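Local coordinates for peptidoglycan synthetase penicillin-binding protein 3 (Bifidobacterium adolescentis, PDB 4YE5), which probably acts as a membrane-bound, penicillin-binding transpeptidase that cross-links peptidoglycan, at residues A[215-220]-A[428-433]; A[221-226]-A[255-260]. All blocks are in the same frame, centred on the assembly; numbering follows the deposited sequence.

Contact 1: residues A[215-220]-A[428-433]; sequences VTLTID and RIIKSI
A classic beta bulge joins strand 214-217 to the start of strand 430-434, an antiparallel pair inside the mixed sheet that also holds strand 35-36. T216 faces two residues at once, K431 and S432. Its N donates to S432 O at 2.9 Å in a nearly straight bond (174°), while T216 O takes both S432 N (3.2 Å) and K431 N (2.8 Å), the latter in the carbonyl plane but bent at hydrogen (141°). Beyond the bulge the pairing slips by one residue, and T218 N closes the ladder on I429 O at 2.8 Å, from above the carbonyl plane.

On the face carrying T216 and S432 the two hydroxyls do not bond directly; a water bridges them, 2.6 Å from T216 OG1. S432 OG instead lies against T216 CB at 3.3 Å. The extended K431 chain runs beside T216 CG2 and carries NZ on to T38. On the other side, the I430 and L217 side chains cross at a slant, I430 CD1 meeting L217 CD2 at 3.7 Å and also touching V215 CG1, with M176 of helix 172-176 lying against I430. T218 CG2 rests on K431 CB and near R428 NE, obliquely to the guanidinium. With chi1 at 59°, T218 OG1 sits between its own N and carbonyl carbon and bonds to I255 O. R428 reaches D254 through NE and Q443 through NH1.

Two donors on T216 O absorb the extra residue of the bulge without leaving either K431 N or S432 N unpaired. The strand pair is held by its backbone bonds and by the V215, L217 and I430 contacts, while the polar ends of T218, R428 and K431 bond outside it.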
loop_
_atom_site.group_PDB
_atom_site.type_symbol
_atom_site.label_atom_id
_atom_site.label_comp_id
_atom_site.label_asym_id
_atom_site.label_seq_id
_atom_site.Cartn_x
_atom_site.Cartn_y
_atom_site.Cartn_z
ATOM N N VAL A 215 -4.587 -12.506 -0.060
ATOM C CA VAL A 215 -4.675 -11.241 0.649
ATOM C C VAL A 215 -5.662 -10.333 -0.074
ATOM O O VAL A 215 -5.544 -10.106 -1.288
ATOM C CB VAL A 215 -3.287 -10.557 0.702
ATOM C CG1 VAL A 215 -3.413 -9.111 1.163
ATOM C CG2 VAL A 215 -2.340 -11.336 1.612
ATOM N N THR A 216 -6.641 -9.826 0.665
ATOM C CA THR A 216 -7.604 -8.861 0.136
ATOM C C THR A 216 -7.295 -7.457 0.659
ATOM O O THR A 216 -7.213 -7.254 1.876
ATOM C CB THR A 216 -9.039 -9.263 0.554
ATOM O OG1 THR A 216 -9.389 -10.506 -0.075
ATOM C CG2 THR A 216 -10.050 -8.196 0.155
ATOM N N LEU A 217 -7.121 -6.501 -0.258
ATOM C CA LEU A 217 -6.796 -5.112 0.094
ATOM C C LEU A 217 -8.077 -4.339 0.375
ATOM O O LEU A 217 -9.146 -4.749 -0.061
ATOM C CB LEU A 217 -6.064 -4.421 -1.080
ATOM C CG LEU A 217 -4.836 -5.156 -1.647
ATOM C CD1 LEU A 217 -4.140 -4.250 -2.714
ATOM C CD2 LEU A 217 -3.908 -5.463 -0.489
ATOM N N THR A 218 -7.966 -3.222 1.088
ATOM C CA THR A 218 -9.077 -2.280 1.178
ATOM C C THR A 218 -9.191 -1.434 -0.105
ATOM O O THR A 218 -10.210 -0.776 -0.329
ATOM C CB THR A 218 -8.888 -1.323 2.349
ATOM O OG1 THR A 218 -7.666 -0.605 2.161
ATOM C CG2 THR A 218 -8.845 -2.103 3.703
ATOM N N ILE A 219 -8.138 -1.443 -0.923
ATOM C CA ILE A 219 -8.127 -0.678 -2.171
ATOM C C ILE A 219 -9.238 -1.165 -3.096
ATOM O O ILE A 219 -9.424 -2.366 -3.274
ATOM C CB ILE A 219 -6.787 -0.834 -2.928
ATOM C CG1 ILE A 219 -5.610 -0.349 -2.082
ATOM C CG2 ILE A 219 -6.831 -0.115 -4.300
ATOM C CD1 ILE A 219 -5.534 1.186 -1.917
ATOM N N ASP A 220 -9.966 -0.222 -3.683
ATOM C CA ASP A 220 -10.973 -0.525 -4.706
ATOM C C ASP A 220 -10.380 -0.207 -6.071
ATOM O O ASP A 220 -9.960 0.920 -6.316
ATOM C CB ASP A 220 -12.211 0.355 -4.510
ATOM C CG ASP A 220 -13.320 0.036 -5.504
ATOM O OD1 ASP A 220 -13.224 0.501 -6.659
ATOM O OD2 ASP A 220 -14.280 -0.679 -5.130
ATOM N N ARG A 428 -6.051 1.282 7.643
ATOM C CA ARG A 428 -5.968 -0.116 7.208
ATOM C C ARG A 428 -5.843 -0.203 5.695
ATOM O O ARG A 428 -6.531 0.508 4.980
ATOM C CB ARG A 428 -7.211 -0.907 7.647
ATOM C CG ARG A 428 -7.065 -2.405 7.447
ATOM C CD ARG A 428 -8.201 -3.196 8.134
ATOM N NE ARG A 428 -9.499 -2.893 7.529
ATOM C CZ ARG A 428 -10.506 -3.758 7.413
ATOM N NH1 ARG A 428 -10.385 -5.007 7.849
ATOM N NH2 ARG A 428 -11.640 -3.374 6.842
ATOM N N ILE A 429 -4.964 -1.074 5.215
ATOM C CA ILE A 429 -4.902 -1.348 3.796
ATOM C C ILE A 429 -5.068 -2.848 3.505
ATOM O O ILE A 429 -5.464 -3.231 2.391
ATOM C CB ILE A 429 -3.598 -0.804 3.160
ATOM C CG1 ILE A 429 -3.731 -0.759 1.630
ATOM C CG2 ILE A 429 -2.398 -1.607 3.617
ATOM C CD1 ILE A 429 -2.628 0.033 0.957
ATOM N N ILE A 430 -4.774 -3.693 4.497
ATOM C CA ILE A 430 -5.050 -5.127 4.379
ATOM C C ILE A 430 -6.391 -5.447 5.044
ATOM O O ILE A 430 -6.522 -5.370 6.260
ATOM C CB ILE A 430 -3.942 -5.993 5.037
ATOM C CG1 ILE A 430 -2.569 -5.674 4.447
ATOM C CG2 ILE A 430 -4.263 -7.480 4.875
ATOM C CD1 ILE A 430 -2.470 -5.817 2.931
ATOM N N LYS A 431 -7.386 -5.792 4.241
ATOM C CA LYS A 431 -8.741 -6.008 4.731
ATOM C C LYS A 431 -8.922 -7.421 5.306
ATOM O O LYS A 431 -9.473 -7.596 6.398
ATOM C CB LYS A 431 -9.723 -5.765 3.584
ATOM C CG LYS A 431 -11.153 -6.224 3.782
ATOM C CD LYS A 431 -11.995 -5.639 2.652
ATOM C CE LYS A 431 -13.391 -6.175 2.645
ATOM N NZ LYS A 431 -14.164 -5.608 1.511
ATOM N N SER A 432 -8.462 -8.427 4.572
ATOM C CA SER A 432 -8.616 -9.811 5.027
ATOM C C SER A 432 -7.590 -10.773 4.451
ATOM O O SER A 432 -6.881 -10.457 3.489
ATOM C CB SER A 432 -10.036 -10.332 4.767
ATOM O OG SER A 432 -10.331 -10.382 3.384
ATOM N N ILE A 433 -7.493 -11.939 5.082
ATOM C CA ILE A 433 -6.647 -13.010 4.598
ATOM C C ILE A 433 -7.503 -14.263 4.481
ATOM O O ILE A 433 -8.255 -14.580 5.405
ATOM C CB ILE A 433 -5.467 -13.246 5.562
ATOM C CG1 ILE A 433 -4.535 -12.025 5.541
ATOM C CG2 ILE A 433 -4.710 -14.534 5.202
ATOM C CD1 ILE A 433 -3.444 -12.076 6.581
HETATM O O HOH W 1 -8.796 -12.431 1.600
#

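Contact 2: residues A[221-226]-A[255-260]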
loop_
_atom_site.group_PDB
_atom_site.type_symbol
_atom_site.label_atom_id
_atom_site.label_comp_id
_atom_site.label_asym_id
_atom_site.label_seq_id
_atom_site.Cartn_x
_atom_site.Cartn_y
_atom_site.Cartn_z
ATOM N N ARG A 221 -10.389 -1.204 -6.952
ATOM C CA ARG A 221 -9.765 -1.139 -8.277
ATOM C C ARG A 221 -10.319 0.042 -9.071
ATOM O O ARG A 221 -9.570 0.745 -9.733
ATOM C CB ARG A 221 -10.057 -2.457 -9.028
ATOM C CG ARG A 221 -9.081 -2.875 -10.109
ATOM C CD ARG A 221 -9.504 -4.216 -10.766
ATOM N NE ARG A 221 -10.846 -4.099 -11.305
ATOM C CZ ARG A 221 -11.133 -3.880 -12.584
ATOM N NH1 ARG A 221 -10.178 -3.829 -13.498
ATOM N NH2 ARG A 221 -12.395 -3.750 -12.952
ATOM N N ASP A 222 -11.630 0.263 -8.997
ATOM C CA ASP A 222 -12.269 1.359 -9.739
ATOM C C ASP A 222 -11.914 2.739 -9.182
ATOM O O ASP A 222 -11.680 3.683 -9.943
ATOM C CB ASP A 222 -13.791 1.172 -9.795
ATOM C CG ASP A 222 -14.188 -0.205 -10.353
ATOM O OD1 ASP A 222 -13.927 -0.461 -11.552
ATOM O OD2 ASP A 222 -14.734 -1.041 -9.586
ATOM N N VAL A 223 -11.877 2.880 -7.864
ATOM C CA VAL A 223 -11.458 4.172 -7.296
ATOM C C VAL A 223 -9.968 4.423 -7.577
ATOM O O VAL A 223 -9.557 5.542 -7.899
ATOM C CB VAL A 223 -11.722 4.237 -5.779
ATOM C CG1 VAL A 223 -11.244 5.574 -5.192
ATOM C CG2 VAL A 223 -13.243 4.005 -5.480
ATOM N N GLN A 224 -9.155 3.382 -7.435
ATOM C CA GLN A 224 -7.721 3.512 -7.682
ATOM C C GLN A 224 -7.475 3.908 -9.137
ATOM O O GLN A 224 -6.687 4.803 -9.433
ATOM C CB GLN A 224 -6.998 2.183 -7.380
ATOM C CG GLN A 224 -5.464 2.272 -7.583
ATOM C CD GLN A 224 -4.741 2.992 -6.437
ATOM O OE1 GLN A 224 -5.228 3.051 -5.315
ATOM N NE2 GLN A 224 -3.547 3.486 -6.718
ATOM N N TRP A 225 -8.161 3.240 -10.050
ATOM C CA TRP A 225 -7.993 3.536 -11.474
ATOM C C TRP A 225 -8.395 4.969 -11.778
ATOM O O TRP A 225 -7.668 5.675 -12.479
ATOM C CB TRP A 225 -8.796 2.582 -12.369
ATOM C CG TRP A 225 -8.529 2.820 -13.839
ATOM C CD1 TRP A 225 -7.578 2.202 -14.614
ATOM C CD2 TRP A 225 -9.207 3.747 -14.705
ATOM N NE1 TRP A 225 -7.629 2.687 -15.899
ATOM C CE2 TRP A 225 -8.612 3.640 -15.980
ATOM C CE3 TRP A 225 -10.249 4.666 -14.523
ATOM C CZ2 TRP A 225 -9.027 4.415 -17.066
ATOM C CZ3 TRP A 225 -10.659 5.437 -15.606
ATOM C CH2 TRP A 225 -10.048 5.305 -16.857
ATOM N N TYR A 226 -9.543 5.406 -11.260
ATOM C CA TYR A 226 -9.984 6.779 -11.562
ATOM C C TYR A 226 -9.044 7.824 -10.948
ATOM O O TYR A 226 -8.777 8.883 -11.530
ATOM C CB TYR A 226 -11.430 7.023 -11.128
ATOM C CG TYR A 226 -12.017 8.283 -11.741
ATOM C CD1 TYR A 226 -12.519 8.285 -13.046
ATOM C CD2 TYR A 226 -12.059 9.453 -11.027
ATOM C CE1 TYR A 226 -13.042 9.448 -13.612
ATOM C CE2 TYR A 226 -12.558 10.631 -11.586
ATOM C CZ TYR A 226 -13.060 10.621 -12.870
ATOM O OH TYR A 226 -13.574 11.789 -13.405
ATOM N N ILE A 255 -8.268 2.375 3.475
ATOM C CA ILE A 255 -7.693 3.117 2.353
ATOM C C ILE A 255 -8.258 2.619 1.026
ATOM O O ILE A 255 -8.014 1.492 0.635
ATOM C CB ILE A 255 -6.155 2.995 2.352
ATOM C CG1 ILE A 255 -5.617 3.532 3.697
ATOM C CG2 ILE A 255 -5.554 3.730 1.134
ATOM C CD1 ILE A 255 -4.114 3.447 3.846
ATOM N N LEU A 256 -9.030 3.458 0.342
ATOM C CA LEU A 256 -9.701 3.019 -0.879
ATOM C C LEU A 256 -8.862 3.261 -2.115
ATOM O O LEU A 256 -9.089 2.620 -3.147
ATOM C CB LEU A 256 -11.020 3.768 -1.042
ATOM C CG LEU A 256 -12.294 3.134 -0.473
ATOM C CD1 LEU A 256 -12.055 2.172 0.686
ATOM C CD2 LEU A 256 -13.180 4.247 -0.026
ATOM N N ALA A 257 -7.940 4.225 -2.026
ATOM C CA ALA A 257 -6.984 4.498 -3.099
ATOM C C ALA A 257 -5.763 5.193 -2.534
ATOM O O ALA A 257 -5.874 6.016 -1.623
ATOM C CB ALA A 257 -7.614 5.368 -4.226
ATOM N N LEU A 258 -4.600 4.873 -3.101
ATOM C CA LEU A 258 -3.347 5.517 -2.723
ATOM C C LEU A 258 -2.512 5.552 -3.981
ATOM O O LEU A 258 -1.985 4.517 -4.414
ATOM C CB LEU A 258 -2.634 4.716 -1.628
ATOM C CG LEU A 258 -1.313 5.262 -1.064
ATOM C CD1 LEU A 258 -1.527 6.701 -0.524
ATOM C CD2 LEU A 258 -0.779 4.352 0.056
ATOM N N ALA A 259 -2.403 6.731 -4.577
ATOM C CA ALA A 259 -2.009 6.818 -5.986
ATOM C C ALA A 259 -0.939 7.860 -6.229
ATOM O O ALA A 259 -0.837 8.842 -5.483
ATOM C CB ALA A 259 -3.246 7.145 -6.834
ATOM N N ASP A 260 -0.128 7.642 -7.264
ATOM C CA ASP A 260 0.832 8.650 -7.684
ATOM C C ASP A 260 0.776 8.794 -9.209
ATOM O O ASP A 260 0.138 7.990 -9.892
ATOM C CB ASP A 260 2.250 8.331 -7.198
ATOM C CG ASP A 260 2.779 7.000 -7.734
ATOM O OD1 ASP A 260 2.757 6.775 -8.966
ATOM O OD2 ASP A 260 3.193 6.162 -6.907
#
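Q224, in the first turn of helix 221-238, carries a two-point amide grip on the edge strand 255-260. Its CG lies opposite the backbone N and the chain bends at chi2 (77°), which brings the carboxamide alongside L258. OE1 accepts L258 N at 2.9 Å, in the carbonyl plane and on a lone pair. NE2 donates to L258 O at 3.0 Å along a nearly straight N-H (170°); that oxygen lies close to the amide plane of Q224, whereas the nitrogen stands above the carbonyl plane of L258. Both backbone polar atoms of one strand residue are thus taken by a single side chain, and this fixes the flip of the amide. A further bond from NE2 to E228, one turn along the helix, secures the same orientation.

Close packing surrounds this grip. OE1 comes within 3.2 Å of A257 CA, and A259 CB lies 3.7 Å from NE2. V223 adds an apolar touch, its CG1 meeting A257 CB at 3.8 Å; L546 and K549 of helix 535-549 lie against the valine. The helix and strand axes approach to 7.7 Å at 25° to each other, a closeness consistent with the small A257 and A259 facing the helix.

Away from the strand the contact loosens. R221 and W225 turn outward, W225 to the exposed side; R221 NH1 bonds to N152, and the ion pair of R221 with D222 is long and weak. L256, partly exposed at the corner where the chain turns, skirts the helix, its O 4.1 Å from V223 CB.

A helix laid over an antiparallel sheet, beside the C-terminal helix 535-549, is the alpha/beta layering of the transpeptidase domain, whose fold is shared with the beta-lactamases.

How the contacts relate
Of the four segments, 215-220 comes first along the chain and passes through T218-D220 directly into helix 221-238, where D220 caps the first turn by accepting V223 N. The chain then returns along strand 242-249 to strand 255-260, closing contact 2 as a short loop. Contact 1 closes much later, when residues 428-433 reach 215-220, so contact 2 is nested inside it. The two meet at the start of 255-260: I255 N probably bonds to R428 O, while L256 packs against T218. Together they tie the mixed sheet holding strands 35-36 and 430-434 to the five-stranded transpeptidase sheet and its covering helices.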